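Local coordinates for protein spermidine N(1)-acetyltransferase (Thermoplasma acidophilum, PDB 3K9U) that transfers an acetyl group from acetyl-CoA to polyamines such as spermidine, limiting polyamine toxicity, and could also take part in negative control of sporulation, at residues Lys144-Asp149 against Ile154-Tyr159. Sequence-based numbering, arbitrary orientation.
Sequences KVEDTD and IMEKKY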
loop_
_atom_site.group_PDB
_atom_site.type_symbol
_atom_site.label_atom_id
_atom_site.label_comp_id
_atom_site.label_asym_id
_atom_site.label_seq_id
_atom_site.Cartn_x
_atom_site.Cartn_y
_atom_site.Cartn_z
ATOM N N LYS A 144 -8.368 -13.489 17.887
ATOM C CA LYS A 144 -7.652 -13.346 19.164
ATOM C C LYS A 144 -6.454 -14.275 19.204
ATOM O O LYS A 144 -6.523 -15.372 18.638
ATOM C CB LYS A 144 -8.549 -13.723 20.298
ATOM C CG LYS A 144 -9.895 -13.076 20.253
ATOM C CD LYS A 144 -9.793 -11.590 20.501
ATOM C CE LYS A 144 -11.181 -11.029 20.807
ATOM N NZ LYS A 144 -11.883 -11.872 21.849
ATOM N N VAL A 145 -5.373 -13.846 19.846
ATOM C CA VAL A 145 -4.186 -14.684 19.982
ATOM C C VAL A 145 -4.392 -15.667 21.136
ATOM O O VAL A 145 -4.782 -15.291 22.238
ATOM C CB VAL A 145 -2.880 -13.864 20.218
ATOM C CG1 VAL A 145 -1.714 -14.787 20.641
ATOM C CG2 VAL A 145 -2.487 -13.117 18.967
ATOM N N GLU A 146 -4.145 -16.938 20.860
ATOM C CA GLU A 146 -4.320 -17.987 21.857
ATOM C C GLU A 146 -3.017 -18.619 22.240
ATOM O O GLU A 146 -2.939 -19.227 23.287
ATOM C CB GLU A 146 -5.241 -19.089 21.313
ATOM C CG GLU A 146 -6.661 -18.621 21.011
ATOM C CD GLU A 146 -7.450 -18.254 22.256
ATOM O OE1 GLU A 146 -7.122 -18.766 23.359
ATOM O OE2 GLU A 146 -8.407 -17.448 22.119
ATOM N N ASP A 147 -2.008 -18.527 21.377
ATOM C CA ASP A 147 -0.767 -19.265 21.565
ATOM C C ASP A 147 0.315 -18.779 20.590
ATOM O O ASP A 147 0.046 -18.013 19.665
ATOM C CB ASP A 147 -1.039 -20.769 21.350
ATOM C CG ASP A 147 -0.054 -21.675 22.094
ATOM O OD1 ASP A 147 0.712 -21.199 22.966
ATOM O OD2 ASP A 147 -0.062 -22.886 21.802
ATOM N N THR A 148 1.539 -19.223 20.832
ATOM C CA THR A 148 2.651 -18.983 19.937
ATOM C C THR A 148 3.198 -20.352 19.508
ATOM O O THR A 148 3.057 -21.339 20.227
ATOM C CB THR A 148 3.748 -18.104 20.609
ATOM O OG1 THR A 148 4.463 -18.867 21.579
ATOM C CG2 THR A 148 3.142 -16.880 21.302
ATOM N N ASP A 149 3.757 -20.409 18.302
ATOM C CA ASP A 149 4.440 -21.593 17.804
ATOM C C ASP A 149 5.641 -21.170 16.944
ATOM O O ASP A 149 5.477 -20.748 15.806
ATOM C CB ASP A 149 3.471 -22.465 16.991
ATOM C CG ASP A 149 4.078 -23.818 16.605
ATOM O OD1 ASP A 149 4.757 -24.432 17.454
ATOM O OD2 ASP A 149 3.887 -24.271 15.451
ATOM N N ILE A 154 -0.613 -18.029 16.994
ATOM C CA ILE A 154 -1.779 -18.803 16.619
ATOM C C ILE A 154 -3.003 -17.973 17.018
ATOM O O ILE A 154 -3.133 -17.587 18.177
ATOM C CB ILE A 154 -1.797 -20.193 17.332
ATOM C CG1 ILE A 154 -0.606 -21.045 16.888
ATOM C CG2 ILE A 154 -3.123 -20.939 17.073
ATOM C CD1 ILE A 154 -0.384 -22.310 17.731
ATOM N N MET A 155 -3.879 -17.674 16.067
ATOM C CA MET A 155 -5.073 -16.896 16.376
ATOM C C MET A 155 -6.340 -17.696 16.117
ATOM O O MET A 155 -6.357 -18.574 15.271
ATOM C CB MET A 155 -5.109 -15.597 15.569
ATOM C CG MET A 155 -3.869 -14.753 15.729
ATOM S SD MET A 155 -3.906 -13.217 14.778
ATOM C CE MET A 155 -4.948 -12.161 15.814
ATOM N N GLU A 156 -7.388 -17.374 16.863
ATOM C CA GLU A 156 -8.673 -18.023 16.748
ATOM C C GLU A 156 -9.784 -17.010 16.783
ATOM O O GLU A 156 -9.689 -15.986 17.450
ATOM C CB GLU A 156 -8.892 -19.079 17.868
ATOM C CG GLU A 156 -7.846 -20.214 17.834
ATOM C CD GLU A 156 -8.048 -21.336 18.886
ATOM O OE1 GLU A 156 -9.199 -21.615 19.324
ATOM O OE2 GLU A 156 -7.016 -21.939 19.264
ATOM N N LYS A 157 -10.855 -17.352 16.075
ATOM C CA LYS A 157 -12.109 -16.628 16.106
ATOM C C LYS A 157 -13.212 -17.648 16.193
ATOM O O LYS A 157 -13.198 -18.647 15.449
ATOM C CB LYS A 157 -12.281 -15.847 14.810
ATOM C CG LYS A 157 -13.574 -14.988 14.712
ATOM C CD LYS A 157 -13.589 -14.216 13.358
ATOM C CE LYS A 157 -14.787 -13.300 13.231
ATOM N NZ LYS A 157 -14.680 -12.446 12.001
ATOM N N LYS A 158 -14.183 -17.363 17.055
ATOM C CA LYS A 158 -15.335 -18.205 17.314
ATOM C C LYS A 158 -16.584 -17.646 16.622
ATOM O O LYS A 158 -16.743 -16.442 16.502
ATOM C CB LYS A 158 -15.599 -18.226 18.820
ATOM C CG LYS A 158 -14.446 -18.780 19.661
ATOM C CD LYS A 158 -14.495 -20.308 19.727
ATOM C CE LYS A 158 -15.472 -20.803 20.798
ATOM N NZ LYS A 158 -15.866 -22.236 20.569
ATOM N N TYR A 159 -17.485 -18.516 16.189
ATOM C CA TYR A 159 -18.697 -18.086 15.489
ATOM C C TYR A 159 -19.986 -18.457 16.218
ATOM O O TYR A 159 -20.023 -19.371 17.029
ATOM C CB TYR A 159 -18.720 -18.668 14.086
ATOM C CG TYR A 159 -17.597 -18.131 13.250
ATOM C CD1 TYR A 159 -16.346 -18.740 13.267
ATOM C CD2 TYR A 159 -17.760 -16.982 12.488
ATOM C CE1 TYR A 159 -15.285 -18.242 12.523
ATOM C CE2 TYR A 159 -16.698 -16.471 11.719
ATOM C CZ TYR A 159 -15.469 -17.115 11.742
ATOM O OH TYR A 159 -14.414 -16.644 11.002
ATOM O OXT TYR A 159 -21.013 -17.820 15.989
#
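Lys144 opens the antiparallel pairing with two backbone bonds to Glu156: its N gives a hydrogen to Glu156 O at 2.9 Å, and its O takes one from Glu156 N at 2.8 Å. At Val145 the strands stand in a non-hydrogen-bonded pair. With CG1 anti to the backbone N (chi1 168°), CG2 is left beside that N and meets Met155 CG at 3.9 Å; both apolar side chains also touch Phe135 of helix 132-139, so valine and methionine suit this face, and Met155 continues to Tyr138, the probable proton donor. A classic beta bulge follows: two residues, Glu146 and Asp147, are set opposite the single Ile154, which shifts the register by one. Ile154 O takes a bond from Glu146 N and Ile154 N gives one to Asp147 O (2.8 Å), so Ile154 binds both bulge residues through the main chain. The Glu146 chain, bent at chi2 (-68°), crosses that of Glu156 at about a right angle, with Glu146 CG 3.7 Å from Glu156 CD. Lys144 and Glu146 suit this exposed outermost strand, their methylenes packing while charged ends can face solvent. Asp147 runs alongside Ile154, whose CD1 methyl reaches Asp147 CB at 4.0 Å and Asp149 CB at 3.9 Å; the branched isoleucine thus covers the aliphatic roots of two acids while resting on Arg124 and Tyr126 of strand 122-128. Cut back to an alanine, Glu156 would no longer cover Glu146 CG, and Arg124 is likely to lose a weak, long ion-pair partner. Main-chain hydrogen bonds therefore hold this edge hairpin of the GNAT fold, and the acids add carbon contacts, their like charges probably repelling mildly, with Glu146 OE2 and Glu156 OE1 5.1 Å apart.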